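Epimerase family protein SDR39U1 (Homo sapiens, PDB 4B4O) probably acts as an NADP-dependent oxidoreductase of the epimerase/dehydratase branch of the short-chain dehydrogenases, binding NADPH on a Rossmann-type fold. Local coordinates at residues A[19-25]-A[203-207]; A[118-123]-A[266-272]; A[190-194]-A[217-221]. The protein carries 3 engineered substitutions. All coordinates share one frame; numbering follows the deposited sequence.

Contact 1. Residues A[19-25]-A[203-207]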
loop_
_atom_site.group_PDB
_atom_site.type_symbol
_atom_site.label_atom_id
_atom_site.label_comp_id
_atom_site.label_asym_id
_atom_site.label_seq_id
_atom_site.Cartn_x
_atom_site.Cartn_y
_atom_site.Cartn_z
ATOM N N LEU A 19 12.222 9.845 -0.911
ATOM C CA LEU A 19 12.625 9.864 0.511
ATOM C C LEU A 19 13.954 9.126 0.708
ATOM O O LEU A 19 14.837 9.627 1.400
ATOM C CB LEU A 19 11.518 9.275 1.431
ATOM C CG LEU A 19 11.786 9.265 2.960
ATOM C CD1 LEU A 19 12.075 10.669 3.489
ATOM C CD2 LEU A 19 10.671 8.588 3.735
ATOM N N LEU A 20 14.082 7.964 0.073
ATOM C CA LEU A 20 15.329 7.222 0.080
ATOM C C LEU A 20 16.513 8.062 -0.412
ATOM O O LEU A 20 17.553 8.114 0.247
ATOM C CB LEU A 20 15.220 5.946 -0.748
ATOM C CG LEU A 20 14.427 4.774 -0.151
ATOM C CD1 LEU A 20 14.213 3.657 -1.144
ATOM C CD2 LEU A 20 15.099 4.215 1.090
ATOM N N ASN A 21 16.353 8.728 -1.554
ATOM C CA ASN A 21 17.424 9.589 -2.091
ATOM C C ASN A 21 17.797 10.687 -1.083
ATOM O O ASN A 21 18.960 10.885 -0.769
ATOM C CB ASN A 21 17.027 10.236 -3.445
ATOM C CG ASN A 21 17.114 9.278 -4.634
ATOM O OD1 ASN A 21 17.766 8.245 -4.576
ATOM N ND2 ASN A 21 16.468 9.641 -5.726
ATOM N N ALA A 22 16.778 11.359 -0.556
ATOM C CA ALA A 22 16.954 12.445 0.398
ATOM C C ALA A 22 17.747 11.990 1.634
ATOM O O ALA A 22 18.527 12.758 2.192
ATOM C CB ALA A 22 15.590 12.994 0.797
ATOM N N ARG A 23 17.560 10.731 2.031
ATOM C CA ARG A 23 18.204 10.170 3.222
ATOM C C ARG A 23 19.552 9.487 2.922
ATOM O O ARG A 23 20.112 8.818 3.785
ATOM C CB ARG A 23 17.246 9.203 3.914
ATOM C CG ARG A 23 16.046 9.895 4.545
ATOM C CD ARG A 23 15.021 8.908 5.108
ATOM N NE ARG A 23 15.532 8.201 6.269
ATOM C CZ ARG A 23 15.494 8.652 7.519
ATOM N NH1 ARG A 23 14.931 9.811 7.821
ATOM N NH2 ARG A 23 16.043 7.936 8.473
ATOM N N GLY A 24 20.063 9.674 1.702
ATOM C CA GLY A 24 21.419 9.262 1.337
ATOM C C GLY A 24 21.560 7.923 0.633
ATOM O O GLY A 24 22.665 7.415 0.517
ATOM N N HIS A 25 20.453 7.370 0.141
ATOM C CA HIS A 25 20.456 6.060 -0.508
ATOM C C HIS A 25 20.333 6.128 -2.020
ATOM O O HIS A 25 19.711 7.036 -2.551
ATOM C CB HIS A 25 19.336 5.230 0.059
ATOM C CG HIS A 25 19.343 5.174 1.557
ATOM N ND1 HIS A 25 20.440 4.845 2.245
ATOM C CD2 HIS A 25 18.341 5.421 2.498
ATOM C CE1 HIS A 25 20.170 4.857 3.559
ATOM N NE2 HIS A 25 18.880 5.203 3.719
ATOM N N THR A 203 11.090 3.011 4.676
ATOM C CA THR A 203 12.469 3.434 4.848
ATOM C C THR A 203 13.032 2.991 6.188
ATOM O O THR A 203 14.181 2.587 6.281
ATOM C CB THR A 203 12.577 4.948 4.701
ATOM O OG1 THR A 203 12.185 5.297 3.374
ATOM C CG2 THR A 203 14.007 5.427 4.922
ATOM N N HIS A 204 12.233 3.112 7.229
ATOM C CA HIS A 204 12.658 2.687 8.531
ATOM C C HIS A 204 12.897 1.192 8.538
ATOM O O HIS A 204 13.838 0.713 9.186
ATOM C CB HIS A 204 11.612 3.108 9.558
ATOM C CG HIS A 204 12.057 2.938 10.976
ATOM N ND1 HIS A 204 13.124 3.551 11.458
ATOM C CD2 HIS A 204 11.525 2.191 12.018
ATOM C CE1 HIS A 204 13.283 3.221 12.744
ATOM N NE2 HIS A 204 12.293 2.392 13.085
ATOM N N ALA A 205 12.040 0.435 7.849
ATOM C CA ALA A 205 12.203 -1.020 7.751
ATOM C C ALA A 205 13.524 -1.354 7.061
ATOM O O ALA A 205 14.279 -2.210 7.501
ATOM C CB ALA A 205 11.045 -1.658 7.003
ATOM N N LEU A 206 13.822 -0.616 5.993
ATOM C CA LEU A 206 15.069 -0.809 5.261
ATOM C C LEU A 206 16.304 -0.437 6.090
ATOM O O LEU A 206 17.299 -1.094 6.002
ATOM C CB LEU A 206 15.042 -0.031 3.940
ATOM C CG LEU A 206 14.026 -0.502 2.900
ATOM C CD1 LEU A 206 13.833 0.485 1.754
ATOM C CD2 LEU A 206 14.486 -1.819 2.325
ATOM N N GLU A 207 16.240 0.614 6.890
ATOM C CA GLU A 207 17.430 1.123 7.579
ATOM C C GLU A 207 17.681 0.437 8.913
ATOM O O GLU A 207 18.807 0.113 9.241
ATOM C CB GLU A 207 17.298 2.620 7.834
ATOM C CG GLU A 207 17.335 3.468 6.575
ATOM C CD GLU A 207 17.182 4.959 6.853
ATOM O OE1 GLU A 207 16.899 5.340 7.995
ATOM O OE2 GLU A 207 17.381 5.771 5.935
#
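One carboxylate oxygen, OE2 of Glu207, accepts from two different residues, His25 and Arg23, just beyond the end of helix 11-22. His25 NE2 lies 2.7 Å from Glu207 OE2, and the N-H...O angle of 166° makes this a nearly straight bond. The oxygen sits at the edge of the imidazole, close to its plane, whereas the ring is turned 72° against the carboxylate and meets OE2 on its anti side. Arg23 grips side-on with two nitrogens, one to each oxygen: NH2 uses the syn lone pair of Glu207 OE1 at 2.8 Å, while NE reaches Glu207 OE2 at 3.1 Å on the syn side but tilted from the carboxylate plane. Both oxygens lie near the guanidinium plane. A bend in the arginine chain (chi3 69°) swings this edge round to the glutamate, and Arg23 NE passes 3.4 Å from Thr203 CG2 on the way.

Both donors flank Gly24, the C-prime residue (positive phi) of a Schellman motif that ends the helix (His25 N to Leu20 O, Gly24 N to Asn21 O), which probably helps to place them. Deeper in, Leu20 CD2 meets Leu206 CD1 at 4.0 Å, the side chains crossing at about a right angle. Both leucines also touch Val3 of strand 2-6, so helices 11-22 and 195-207 sit together against the Rossmann sheet. Thr203 OG1 is near methyls of Leu19 and Leu20, but its hydrogen bond goes back to Ala199 O.

With an alanine at Glu207, Arg23 and His25 would probably lose their common acceptor, and the guanidinium would be left free to turn. Three N-H groups converge on the carboxylate, two from Arg23 and one from His25; together they probably favour its ionised form and fix its rotation.

Contact 2. Residues A[118-123]-A[266-272]. Engineered in segment 266-272: Arg270 (natural residue Gln).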
loop_
_atom_site.group_PDB
_atom_site.type_symbol
_atom_site.label_atom_id
_atom_site.label_comp_id
_atom_site.label_asym_id
_atom_site.label_seq_id
_atom_site.Cartn_x
_atom_site.Cartn_y
_atom_site.Cartn_z
ATOM N N ALA A 118 -14.866 -5.395 15.332
ATOM C CA ALA A 118 -13.559 -5.989 15.610
ATOM C C ALA A 118 -12.444 -4.952 15.602
ATOM O O ALA A 118 -12.607 -3.828 15.101
ATOM C CB ALA A 118 -13.229 -7.100 14.629
ATOM N N GLU A 119 -11.319 -5.353 16.176
ATOM C CA GLU A 119 -10.115 -4.549 16.231
ATOM C C GLU A 119 -8.919 -5.459 15.953
ATOM O O GLU A 119 -8.785 -6.512 16.562
ATOM C CB GLU A 119 -10.000 -3.891 17.611
ATOM C CG GLU A 119 -8.692 -3.173 17.852
ATOM C CD GLU A 119 -8.688 -2.334 19.134
ATOM O OE1 GLU A 119 -9.374 -1.261 19.154
ATOM O OE2 GLU A 119 -7.929 -2.708 20.074
ATOM N N TYR A 120 -8.046 -5.052 15.049
ATOM C CA TYR A 120 -6.959 -5.900 14.595
ATOM C C TYR A 120 -5.610 -5.252 14.838
ATOM O O TYR A 120 -5.479 -4.043 14.727
ATOM C CB TYR A 120 -7.109 -6.166 13.090
ATOM C CG TYR A 120 -8.433 -6.803 12.706
ATOM C CD1 TYR A 120 -8.616 -8.165 12.824
ATOM C CD2 TYR A 120 -9.493 -6.033 12.247
ATOM C CE1 TYR A 120 -9.813 -8.744 12.498
ATOM C CE2 TYR A 120 -10.700 -6.609 11.922
ATOM C CZ TYR A 120 -10.854 -7.962 12.052
ATOM O OH TYR A 120 -12.031 -8.577 11.709
ATOM N N ASP A 121 -4.606 -6.077 15.137
ATOM C CA ASP A 121 -3.209 -5.662 15.006
ATOM C C ASP A 121 -2.435 -6.655 14.157
ATOM O O ASP A 121 -3.017 -7.549 13.552
ATOM C CB ASP A 121 -2.557 -5.380 16.370
ATOM C CG ASP A 121 -2.290 -6.625 17.200
ATOM O OD1 ASP A 121 -2.454 -7.749 16.715
ATOM O OD2 ASP A 121 -1.923 -6.454 18.387
ATOM N N GLU A 122 -1.117 -6.516 14.130
ATOM C CA GLU A 122 -0.261 -7.322 13.237
ATOM C C GLU A 122 -0.284 -8.817 13.552
ATOM O O GLU A 122 0.089 -9.625 12.732
ATOM C CB GLU A 122 1.183 -6.796 13.244
ATOM C CG GLU A 122 1.326 -5.406 12.620
ATOM C CD GLU A 122 1.112 -4.243 13.581
ATOM O OE1 GLU A 122 0.698 -4.423 14.751
ATOM O OE2 GLU A 122 1.414 -3.109 13.169
ATOM N N ASP A 123 -0.699 -9.173 14.760
ATOM C CA ASP A 123 -0.713 -10.567 15.160
ATOM C C ASP A 123 -2.068 -11.179 14.913
ATOM O O ASP A 123 -2.258 -12.352 15.185
ATOM C CB ASP A 123 -0.297 -10.715 16.635
ATOM C CG ASP A 123 1.179 -10.386 16.869
ATOM O OD1 ASP A 123 2.028 -10.721 16.010
ATOM O OD2 ASP A 123 1.503 -9.801 17.932
ATOM N N LYS A 266 -10.924 -1.992 11.544
ATOM C CA LYS A 266 -10.226 -1.130 12.496
ATOM C C LYS A 266 -8.840 -1.726 12.738
ATOM O O LYS A 266 -8.710 -2.808 13.308
ATOM C CB LYS A 266 -11.041 -1.016 13.779
ATOM C CG LYS A 266 -10.342 -0.384 14.978
ATOM C CD LYS A 266 -9.833 1.037 14.743
ATOM C CE LYS A 266 -9.349 1.703 16.059
ATOM N NZ LYS A 266 -10.135 1.461 17.330
ATOM N N VAL A 267 -7.798 -1.053 12.264
ATOM C CA VAL A 267 -6.460 -1.612 12.318
ATOM C C VAL A 267 -5.565 -0.727 13.183
ATOM O O VAL A 267 -5.382 0.449 12.889
ATOM C CB VAL A 267 -5.845 -1.808 10.904
ATOM C CG1 VAL A 267 -4.465 -2.438 11.015
ATOM C CG2 VAL A 267 -6.737 -2.706 10.042
ATOM N N ILE A 268 -4.932 -1.345 14.186
ATOM C CA ILE A 268 -3.923 -0.690 15.013
ATOM C C ILE A 268 -2.495 -1.022 14.547
ATOM O O ILE A 268 -2.157 -2.177 14.305
ATOM C CB ILE A 268 -4.086 -1.109 16.465
ATOM C CG1 ILE A 268 -5.488 -0.728 16.931
ATOM C CG2 ILE A 268 -3.009 -0.472 17.312
ATOM C CD1 ILE A 268 -5.909 -1.447 18.210
ATOM N N PRO A 269 -1.643 0.004 14.440
ATOM C CA PRO A 269 -0.255 -0.191 14.075
ATOM C C PRO A 269 0.591 -0.388 15.320
ATOM O O PRO A 269 1.441 0.450 15.637
ATOM C CB PRO A 269 0.090 1.118 13.371
ATOM C CG PRO A 269 -0.734 2.144 14.069
ATOM C CD PRO A 269 -1.946 1.436 14.633
ATOM N N ARG A 270 0.354 -1.492 16.022
ATOM C CA ARG A 270 1.038 -1.744 17.296
ATOM C C ARG A 270 2.522 -1.995 17.068
ATOM O O ARG A 270 3.374 -1.315 17.630
ATOM C CB ARG A 270 0.421 -2.926 18.055
ATOM C CG ARG A 270 0.937 -3.002 19.469
ATOM C CD ARG A 270 0.273 -3.952 20.444
ATOM N NE ARG A 270 -1.010 -4.428 19.993
ATOM C CZ ARG A 270 -2.178 -3.779 20.172
ATOM N NH1 ARG A 270 -2.241 -2.579 20.731
ATOM N NH2 ARG A 270 -3.300 -4.339 19.746
ATOM N N ARG A 271 2.805 -2.958 16.202
ATOM C CA ARG A 271 4.173 -3.319 15.896
ATOM C C ARG A 271 4.907 -2.199 15.164
ATOM O O ARG A 271 6.103 -2.004 15.361
ATOM C CB ARG A 271 4.222 -4.665 15.153
ATOM C CG ARG A 271 3.926 -5.810 16.107
ATOM C CD ARG A 271 4.188 -7.203 15.586
ATOM N NE ARG A 271 5.167 -7.228 14.514
ATOM C CZ ARG A 271 6.480 -7.327 14.652
ATOM N NH1 ARG A 271 7.045 -7.406 15.838
ATOM N NH2 ARG A 271 7.239 -7.333 13.574
ATOM N N THR A 272 4.186 -1.453 14.336
ATOM C CA THR A 272 4.782 -0.347 13.614
ATOM C C THR A 272 5.316 0.665 14.628
ATOM O O THR A 272 6.445 1.124 14.514
ATOM C CB THR A 272 3.781 0.346 12.670
ATOM O OG1 THR A 272 3.153 -0.618 11.824
ATOM C CG2 THR A 272 4.471 1.374 11.801
HETATM O O HOH W 1 -12.970 -3.843 12.396
#
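A single beta bridge between Tyr120 and Val267 joins the loop after strand 102-108 to the segment leading into helix 270-274. The two backbones run the same way: Tyr120 N donates to Lys266 O at 2.9 Å, and Ile268 N donates to Tyr120 O at 2.8 Å, the latter with an N-H...O angle of 177°. One step earlier, a water accepts from Lys266 N and donates to Ala118 O. Beside the bridge, Glu119 and Lys266 extend in the same direction, linked by a weak salt bridge of 3.4 Å from Glu119 OE1 to Lys266 NZ.

Past the bridge, Pro269, at the centre of an inverse gamma turn, takes the N-cap position, and Glu122 meets the opening turn of the helix. Glu122 OE1 accepts from Arg271 N at 2.9 Å in a straight bond, the N-H coming from above the carboxylate plane. The Glu122 chain bends at chi2 (88°), which brings the carboxylate up against Arg271 CB. Glu122 OE2 is also bonded by Asn216 N, just as Thr272 OG1 is bonded to Asn216 O and Arg271 NE to Val214 O, all on strand 213-217.

Asp121 forms an Asx turn, its OD1 accepting from Asp123 N at 3.0 Å. Its other oxygen faces Arg270, an engineered residue (glutamine in the natural protein). Arg270 NE and NH2 both donate to Asp121 OD2, at 2.7 and 2.9 Å, in a salt bridge; OD2 lies near the guanidinium plane, NE using its anti lone pair and NH2 coming from above the carboxylate plane, which is turned 68° from the guanidinium.

Contact 3. Residues A[190-194]-A[217-221]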
loop_
_atom_site.group_PDB
_atom_site.type_symbol
_atom_site.label_atom_id
_atom_site.label_comp_id
_atom_site.label_asym_id
_atom_site.label_seq_id
_atom_site.Cartn_x
_atom_site.Cartn_y
_atom_site.Cartn_z
ATOM N N PHE A 190 -12.124 3.449 8.155
ATOM C CA PHE A 190 -11.340 3.938 7.049
ATOM C C PHE A 190 -9.856 3.868 7.442
ATOM O O PHE A 190 -9.308 4.843 7.954
ATOM C CB PHE A 190 -11.776 5.365 6.744
ATOM C CG PHE A 190 -11.224 5.919 5.475
ATOM C CD1 PHE A 190 -11.734 5.508 4.252
ATOM C CD2 PHE A 190 -10.229 6.872 5.498
ATOM C CE1 PHE A 190 -11.218 6.004 3.066
ATOM C CE2 PHE A 190 -9.720 7.398 4.323
ATOM C CZ PHE A 190 -10.218 6.970 3.102
ATOM N N PRO A 191 -9.217 2.689 7.252
ATOM C CA PRO A 191 -7.774 2.592 7.516
ATOM C C PRO A 191 -7.017 3.357 6.439
ATOM O O PRO A 191 -7.208 3.080 5.250
ATOM C CB PRO A 191 -7.482 1.086 7.408
ATOM C CG PRO A 191 -8.541 0.548 6.531
ATOM C CD PRO A 191 -9.758 1.431 6.719
ATOM N N TRP A 192 -6.189 4.306 6.853
ATOM C CA TRP A 192 -5.516 5.170 5.913
ATOM C C TRP A 192 -4.134 5.456 6.403
ATOM O O TRP A 192 -3.835 5.263 7.587
ATOM C CB TRP A 192 -6.306 6.465 5.775
ATOM C CG TRP A 192 -6.310 7.254 7.049
ATOM C CD1 TRP A 192 -7.194 7.165 8.094
ATOM C CD2 TRP A 192 -5.320 8.252 7.465
ATOM N NE1 TRP A 192 -6.842 8.013 9.088
ATOM C CE2 TRP A 192 -5.728 8.694 8.779
ATOM C CE3 TRP A 192 -4.170 8.795 6.885
ATOM C CZ2 TRP A 192 -5.016 9.633 9.486
ATOM C CZ3 TRP A 192 -3.453 9.741 7.603
ATOM C CH2 TRP A 192 -3.877 10.156 8.879
ATOM N N ILE A 193 -3.286 5.951 5.509
ATOM C CA ILE A 193 -1.962 6.454 5.869
ATOM C C ILE A 193 -1.555 7.526 4.864
ATOM O O ILE A 193 -1.900 7.448 3.681
ATOM C CB ILE A 193 -0.903 5.328 5.886
ATOM C CG1 ILE A 193 0.407 5.813 6.510
ATOM C CG2 ILE A 193 -0.638 4.754 4.481
ATOM C CD1 ILE A 193 1.369 4.678 6.818
ATOM N N HIS A 194 -0.857 8.549 5.339
ATOM C CA HIS A 194 -0.315 9.557 4.455
ATOM C C HIS A 194 0.849 8.951 3.719
ATOM O O HIS A 194 1.638 8.209 4.292
ATOM C CB HIS A 194 0.116 10.781 5.227
ATOM C CG HIS A 194 0.481 11.948 4.348
ATOM N ND1 HIS A 194 1.682 12.057 3.750
ATOM C CD2 HIS A 194 -0.252 13.061 3.955
ATOM C CE1 HIS A 194 1.722 13.192 3.039
ATOM N NE2 HIS A 194 0.538 13.802 3.161
ATOM N N GLY A 217 0.729 -0.687 8.010
ATOM C CA GLY A 217 0.983 0.617 7.414
ATOM C C GLY A 217 -0.238 1.525 7.440
ATOM O O GLY A 217 -0.823 1.838 6.391
ATOM N N VAL A 218 -0.636 1.897 8.654
ATOM C CA VAL A 218 -1.803 2.749 8.896
ATOM C C VAL A 218 -1.463 3.808 9.926
ATOM O O VAL A 218 -0.597 3.583 10.787
ATOM C CB VAL A 218 -3.030 1.942 9.353
ATOM C CG1 VAL A 218 -3.402 0.975 8.247
ATOM C CG2 VAL A 218 -2.793 1.203 10.671
ATOM N N ALA A 219 -2.091 4.974 9.793
ATOM C CA ALA A 219 -1.948 6.033 10.786
ATOM C C ALA A 219 -2.655 5.521 12.015
ATOM O O ALA A 219 -3.607 4.754 11.899
ATOM C CB ALA A 219 -2.578 7.336 10.319
ATOM N N PRO A 220 -2.187 5.897 13.199
ATOM C CA PRO A 220 -2.860 5.447 14.418
ATOM C C PRO A 220 -4.108 6.282 14.599
ATOM O O PRO A 220 -4.160 7.150 15.459
ATOM C CB PRO A 220 -1.831 5.728 15.513
ATOM C CG PRO A 220 -1.067 6.908 14.987
ATOM C CD PRO A 220 -1.051 6.790 13.484
ATOM N N SER A 221 -5.109 6.009 13.778
ATOM C CA SER A 221 -6.315 6.815 13.730
ATOM C C SER A 221 -7.517 5.889 13.759
ATOM O O SER A 221 -7.395 4.697 13.489
ATOM C CB SER A 221 -6.299 7.662 12.448
ATOM O OG SER A 221 -7.567 8.178 12.102
HETATM O O HOH W 2 -8.386 5.233 10.613
HETATM O O HOH W 3 -5.778 4.147 9.988
#
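Ala219 presses its methyl over one face of the Trp192 indole, and this is the dense part of the contact. Ala219 CB stands 3.5 Å from the centroid of the six-membered ring and only 16° off the ring normal, a CH-pi approach. At the edge of the same ring, Trp192 NE1 donates to Ser221 OG over 3.1 Å, with the hydroxyl oxygen near the indole plane. The tryptophan's first bond from the backbone leads away from segment 217-221; its CG, held between the backbone N and the carbonyl carbon (chi1 66°), lets the ring return over Ala219. In the backbone, Ala219 N donates to Trp192 O at 2.8 Å, with an N-H...O angle of 174°.

Ile193 fills the other end, its CG2 lying 3.5 Å from Gly217 O. Leu198 and Ile201 of helix 195-207 cover the isoleucine as well. Strand 192-194 and strand 213-217 both pair with strand 151-161, so the contact ties one sheet strand to the loop leaving the other. Leu284 and Ala287 of helix 284-293 also touch Trp192.

The remaining side is looser and hydrated. Pro191 CB and Val218 CG1 merely approach, at 4.2 Å, and direct backbone pairing gives way to water: one water accepts from Trp192 N at 3.2 Å and lies 3.0 Å from Ala219 O, and a second sits 2.8 Å from Phe190 O.

Ser221 OG accepts from both the indole N-H and the amide of Ala223, so the buried tryptophan's one polar side-chain atom has a partner in the neighbouring loop, and the edge bond together with the methyl over the face probably fixes how the ring is turned.

How the contacts relate
Contacts 2 and 3 adjoin, their centres 11 Å apart: Val218 CG2 packs at 3.5 Å against Val267 O, and Pro269 CG reaches Val218 O at 3.6 Å. Strand 213-217 joins them, since residues of 266-272 bond to it and its end begins 217-221. Contact 1 stands apart, about 25 Å from contact 2 and 21 Å from contact 3 between centres, yet helix 195-207 follows directly on strand 192-194. The side chain of Ile193 in contact 3 is about 7 Å from the bound NADPH and about 4 Å from that of Val160, an NADP-binding residue; the side chains of Val267 and Leu20 are about 11 and 13 Å from the cofactor.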